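Local structure of phosphatidylglycerophosphatase B (6FMX) at residues 25-28 and 29-33; 194-197 and 198-201. The protein dephosphorylates phosphatidylglycerophosphate to phosphatidylglycerol in the cell membrane and also acts on undecaprenyl pyrophosphate. All blocks are in the same frame, centred on the assembly; numbering follows the deposited sequence.

Interaction 1 of 2, residues 25-28 and 29-33; sequences SLFL and FFLIL. With OLC ((2R)-2,3-dihydroxypropyl (9Z)-octadec-9-enoate), chain C; OLC ((2R)-2,3-dihydroxypropyl (9Z)-octadec-9-enoate), chain D.
Phe27 and Leu31, one helical turn apart, meet at an oblique angle on the flank of a transmembrane helix: Phe27 CE2 lies 3.8 Å from Leu31 CD1, and Leu31 CG stands over one ring face, offset toward its rim. The ring gets there because Phe27 CG is anti to the backbone N (chi1 178°). Leu28 adds a looser contact, its CD2 4.3 Å from Leu31 CD1. Beneath these side chains the alpha-helical ladder is regular: the four i to i+4 bonds that join 25-28 to 29-33 begin with Phe29 N to Ser25 O at 2.8 Å and end with Ile32 N to Leu28 O at 3.1 Å.

Two monoolein lipids flank this helix; the chain C lipid runs along it, while the tail of the chain D lipid passes across it. The chain C lipid passes the edge of the Phe29 ring, where its C11 sits near the ring plane, 3.8 Å from Phe29 CD1. Ile32 touches both lipids with the end of its side chain, CD1 lying 3.5 Å from C13 of the chain C lipid and 3.7 Å from C17 of the chain D lipid. This flank of the helix is therefore in direct contact with lipid.

Phe30 turns into the protein instead, its ring meeting that of Phe136. Within the bundle, helix 21-36 packs on helix 192-215: Phe27 touches Leu204, Phe29 rests on Ser200, and Phe30 reaches both Ser200 and Leu201.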
# COMPACT_ATOMS: atom_id res chain seq x y z
N SER A 25 -15.86 0.19 -6.14
CA SER A 25 -15.42 -1.10 -6.68
C SER A 25 -14.33 -1.71 -5.81
O SER A 25 -14.34 -2.92 -5.55
CB SER A 25 -14.93 -0.92 -8.11
OG SER A 25 -15.97 -0.46 -8.96
N LEU A 26 -13.38 -0.89 -5.36
CA LEU A 26 -12.32 -1.37 -4.48
C LEU A 26 -12.88 -1.83 -3.14
O LEU A 26 -12.41 -2.82 -2.57
CB LEU A 26 -11.28 -0.28 -4.28
CG LEU A 26 -10.50 0.12 -5.52
CD1 LEU A 26 -9.85 1.48 -5.34
CD2 LEU A 26 -9.46 -0.93 -5.83
N PHE A 27 -13.86 -1.10 -2.61
CA PHE A 27 -14.47 -1.50 -1.34
C PHE A 27 -15.22 -2.81 -1.48
O PHE A 27 -15.13 -3.69 -0.61
CB PHE A 27 -15.42 -0.40 -0.86
CG PHE A 27 -16.13 -0.73 0.42
CD1 PHE A 27 -15.43 -0.81 1.62
CD2 PHE A 27 -17.50 -0.94 0.43
CE1 PHE A 27 -16.09 -1.10 2.80
CE2 PHE A 27 -18.16 -1.23 1.60
CZ PHE A 27 -17.45 -1.32 2.79
N LEU A 28 -15.96 -2.97 -2.58
CA LEU A 28 -16.66 -4.23 -2.82
C LEU A 28 -15.67 -5.37 -3.07
O LEU A 28 -15.91 -6.50 -2.64
CB LEU A 28 -17.61 -4.08 -4.01
CG LEU A 28 -18.81 -3.17 -3.72
CD1 LEU A 28 -19.69 -2.99 -4.95
CD2 LEU A 28 -19.62 -3.73 -2.57
N PHE A 29 -14.57 -5.08 -3.75
CA PHE A 29 -13.55 -6.10 -3.96
C PHE A 29 -12.97 -6.57 -2.64
O PHE A 29 -12.69 -7.76 -2.46
CB PHE A 29 -12.44 -5.57 -4.87
CG PHE A 29 -11.28 -6.52 -5.02
CD1 PHE A 29 -11.39 -7.63 -5.84
CD2 PHE A 29 -10.10 -6.30 -4.34
CE1 PHE A 29 -10.32 -8.51 -5.98
CE2 PHE A 29 -9.03 -7.18 -4.48
CZ PHE A 29 -9.15 -8.29 -5.30
N PHE A 30 -12.76 -5.65 -1.69
CA PHE A 30 -12.20 -6.05 -0.41
C PHE A 30 -13.17 -6.95 0.35
O PHE A 30 -12.74 -7.94 0.96
CB PHE A 30 -11.85 -4.83 0.44
CG PHE A 30 -11.44 -5.18 1.84
CD1 PHE A 30 -10.15 -5.59 2.11
CD2 PHE A 30 -12.34 -5.10 2.88
CE1 PHE A 30 -9.77 -5.93 3.39
CE2 PHE A 30 -11.96 -5.44 4.17
CZ PHE A 30 -10.67 -5.85 4.43
N LEU A 31 -14.46 -6.61 0.35
CA LEU A 31 -15.44 -7.44 1.05
C LEU A 31 -15.47 -8.85 0.48
O LEU A 31 -15.53 -9.83 1.23
CB LEU A 31 -16.84 -6.82 0.95
CG LEU A 31 -17.10 -5.45 1.58
CD1 LEU A 31 -18.57 -5.02 1.37
CD2 LEU A 31 -16.75 -5.49 3.05
N ILE A 32 -15.44 -8.96 -0.84
CA ILE A 32 -15.47 -10.27 -1.48
C ILE A 32 -14.22 -11.06 -1.11
O ILE A 32 -14.30 -12.26 -0.81
CB ILE A 32 -15.64 -10.10 -3.00
CG1 ILE A 32 -17.10 -9.74 -3.29
CG2 ILE A 32 -15.24 -11.36 -3.73
CD1 ILE A 32 -17.33 -9.26 -4.69
N LEU A 33 -13.06 -10.40 -1.08
CA LEU A 33 -11.84 -11.07 -0.65
C LEU A 33 -11.90 -11.47 0.82
O LEU A 33 -11.47 -12.57 1.19
CB LEU A 33 -10.63 -10.16 -0.89
CG LEU A 33 -9.75 -10.46 -2.09
CD1 LEU A 33 -8.52 -9.58 -2.04
CD2 LEU A 33 -9.36 -11.93 -2.07
C18 OLC C . -13.93 -4.07 -9.46
C10 OLC C . -14.08 -9.05 -8.83
C9 OLC C . -13.55 -10.22 -8.53
C17 OLC C . -15.06 -5.06 -9.74
C11 OLC C . -14.61 -8.11 -7.74
C8 OLC C . -13.43 -10.67 -7.08
C24 OLC C . -14.89 -21.25 -4.90
C16 OLC C . -16.42 -4.55 -9.26
C12 OLC C . -16.10 -7.90 -7.98
C7 OLC C . -12.50 -11.88 -6.98
C15 OLC C . -16.49 -4.42 -7.74
C13 OLC C . -16.73 -6.84 -7.09
C6 OLC C . -11.98 -12.03 -5.55
C14 OLC C . -15.83 -5.61 -7.03
C5 OLC C . -10.64 -12.75 -5.56
C4 OLC C . -10.73 -14.01 -4.71
C3 OLC C . -11.36 -15.13 -5.53
C2 OLC C . -12.71 -15.48 -4.91
C21 OLC C . -14.02 -18.97 -5.32
C1 OLC C . -13.19 -16.80 -5.51
C22 OLC C . -14.78 -19.84 -4.34
O19 OLC C . -13.03 -17.02 -6.66
O25 OLC C . -15.24 -22.10 -3.84
O23 OLC C . -14.04 -19.85 -3.16
O20 OLC C . -13.80 -17.74 -4.68
C18 OLC D . -21.40 -9.36 -4.96
C10 OLC D . -19.77 -10.82 1.87
C9 OLC D . -19.60 -10.33 3.08
C17 OLC D . -20.80 -7.96 -4.86
C11 OLC D . -18.87 -10.38 0.73
C8 OLC D . -18.49 -9.32 3.36
C24 OLC D . -16.10 -19.12 9.28
C16 OLC D . -21.13 -7.37 -3.49
C12 OLC D . -19.72 -9.91 -0.45
C7 OLC D . -18.05 -9.39 4.82
C15 OLC D . -20.47 -8.22 -2.40
C13 OLC D . -20.75 -8.88 0.02
C6 OLC D . -17.03 -10.51 4.98
C14 OLC D . -20.99 -7.79 -1.03
C5 OLC D . -17.11 -11.05 6.41
C4 OLC D . -16.41 -12.40 6.48
C3 OLC D . -17.44 -13.52 6.34
C2 OLC D . -16.74 -14.87 6.43
C21 OLC D . -16.09 -16.68 9.66
C1 OLC D . -16.55 -15.24 7.90
C22 OLC D . -16.65 -18.00 10.14
O19 OLC D . -16.62 -14.40 8.74
O25 OLC D . -15.48 -20.05 10.13
O23 OLC D . -16.26 -18.18 11.47
O20 OLC D . -16.30 -16.56 8.28

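Interaction 2 of 2, residues 194-197 and 198-201; sequences DVLG and GFSL
Val195 sets a methyl group over the ring of Phe199, a CH-pi contact one turn along transmembrane helix 192-215 of the PAP2 phosphatase fold. Val195 CG1 is 3.8 Å from the ring centroid and 18° off the ring normal, and the two side chains extend alongside each other in the same direction. A chi1 of 168° puts Val195 CG1, rather than CG2, against the ring face, opposite the backbone N. The backbone ties the same pair: Phe199 N donates to Val195 O at 2.8 Å, a nearly straight bond with an N-H...O angle of 170°. Leu196 CD2 comes no closer than 4.4 Å to Phe199 CD2, a lighter touch.

Replacing Phe199 by an alanine would probably leave the Val195 methyl without its aromatic face and open a gap beside Ser141 and Ala145 of helix 139-158, which the Phe199 side chain also touches. Val195 is further enclosed by Arg184 and Val185 of helix 166-186.

At the start of the segment, Asp194 is inferred to stabilise the nucleophilic His190. Its carboxylate is itself positioned from outside: OD1 forms a salt bridge with Arg120, while OD2 accepts hydrogen bonds from Ser135 OG and Phe191 N. On another flank of the helix, Gly197 O accepts two bonds, a weak one from Leu201 N at 3.3 Å and one from Ser200 OG at 3.0 Å, the hydroxyl approaching from above the carbonyl plane.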
# COMPACT_ATOMS: atom_id res chain seq x y z
N ASP A 194 -3.76 -11.40 1.12
CA ASP A 194 -3.47 -10.31 2.05
C ASP A 194 -2.99 -9.08 1.30
O ASP A 194 -3.34 -7.95 1.67
CB ASP A 194 -2.38 -10.71 3.06
CG ASP A 194 -2.70 -11.95 3.83
OD1 ASP A 194 -3.90 -12.22 4.10
OD2 ASP A 194 -1.73 -12.64 4.22
N VAL A 195 -2.17 -9.28 0.28
CA VAL A 195 -1.61 -8.17 -0.49
C VAL A 195 -2.70 -7.47 -1.29
O VAL A 195 -2.81 -6.24 -1.29
CB VAL A 195 -0.46 -8.67 -1.38
CG1 VAL A 195 -0.07 -7.60 -2.40
CG2 VAL A 195 0.74 -9.07 -0.52
N LEU A 196 -3.51 -8.26 -2.01
CA LEU A 196 -4.59 -7.68 -2.80
C LEU A 196 -5.59 -6.95 -1.90
O LEU A 196 -6.09 -5.88 -2.26
CB LEU A 196 -5.30 -8.76 -3.62
CG LEU A 196 -4.51 -9.52 -4.69
CD1 LEU A 196 -5.38 -10.61 -5.30
CD2 LEU A 196 -4.03 -8.59 -5.76
N GLY A 197 -5.89 -7.52 -0.73
CA GLY A 197 -6.77 -6.83 0.21
C GLY A 197 -6.22 -5.49 0.65
O GLY A 197 -6.95 -4.50 0.72
N GLY A 198 -4.92 -5.44 0.96
CA GLY A 198 -4.31 -4.18 1.34
C GLY A 198 -4.21 -3.20 0.19
O GLY A 198 -4.44 -2.00 0.35
N PHE A 199 -3.86 -3.71 -1.00
CA PHE A 199 -3.88 -2.89 -2.22
C PHE A 199 -5.21 -2.17 -2.37
O PHE A 199 -5.26 -0.95 -2.55
CB PHE A 199 -3.64 -3.77 -3.46
CG PHE A 199 -2.18 -4.02 -3.77
CD1 PHE A 199 -1.17 -3.39 -3.06
CD2 PHE A 199 -1.84 -4.89 -4.79
CE1 PHE A 199 0.16 -3.64 -3.37
CE2 PHE A 199 -0.50 -5.14 -5.10
CZ PHE A 199 0.50 -4.51 -4.39
N SER A 200 -6.31 -2.93 -2.30
CA SER A 200 -7.61 -2.35 -2.62
C SER A 200 -8.01 -1.26 -1.64
O SER A 200 -8.58 -0.24 -2.05
CB SER A 200 -8.68 -3.44 -2.70
OG SER A 200 -8.96 -4.00 -1.44
N LEU A 201 -7.70 -1.42 -0.35
CA LEU A 201 -8.09 -0.41 0.62
C LEU A 201 -7.13 0.78 0.68
O LEU A 201 -7.58 1.91 0.93
CB LEU A 201 -8.23 -1.02 2.01
CG LEU A 201 -9.37 -2.03 2.20
CD1 LEU A 201 -9.41 -2.49 3.63
CD2 LEU A 201 -10.71 -1.41 1.83

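How the interactions relate
Interactions 1 and 2 lie on helices 21-36 and 192-215, which pack directly against each other; the centres of the two interactions are about 9 Å apart. The join is close: Phe30 CE1 is 3.5 Å from Leu201 CD1, Phe30 CB lies 3.6 Å from Ser200 OG, and Leu33 CD1 reaches Gly197 N at 3.6 Å, where the glycine presents no side chain. Interaction 2 is nearer the catalytic centre, with the Asp194 side chain about 4 Å from that of His190 and the Val195 side chain about 7 Å from the bound tungstate. Interaction 1 stands one layer farther out, the Phe30 side chain about 11 Å from the tungstate, with lipid along its outer flank.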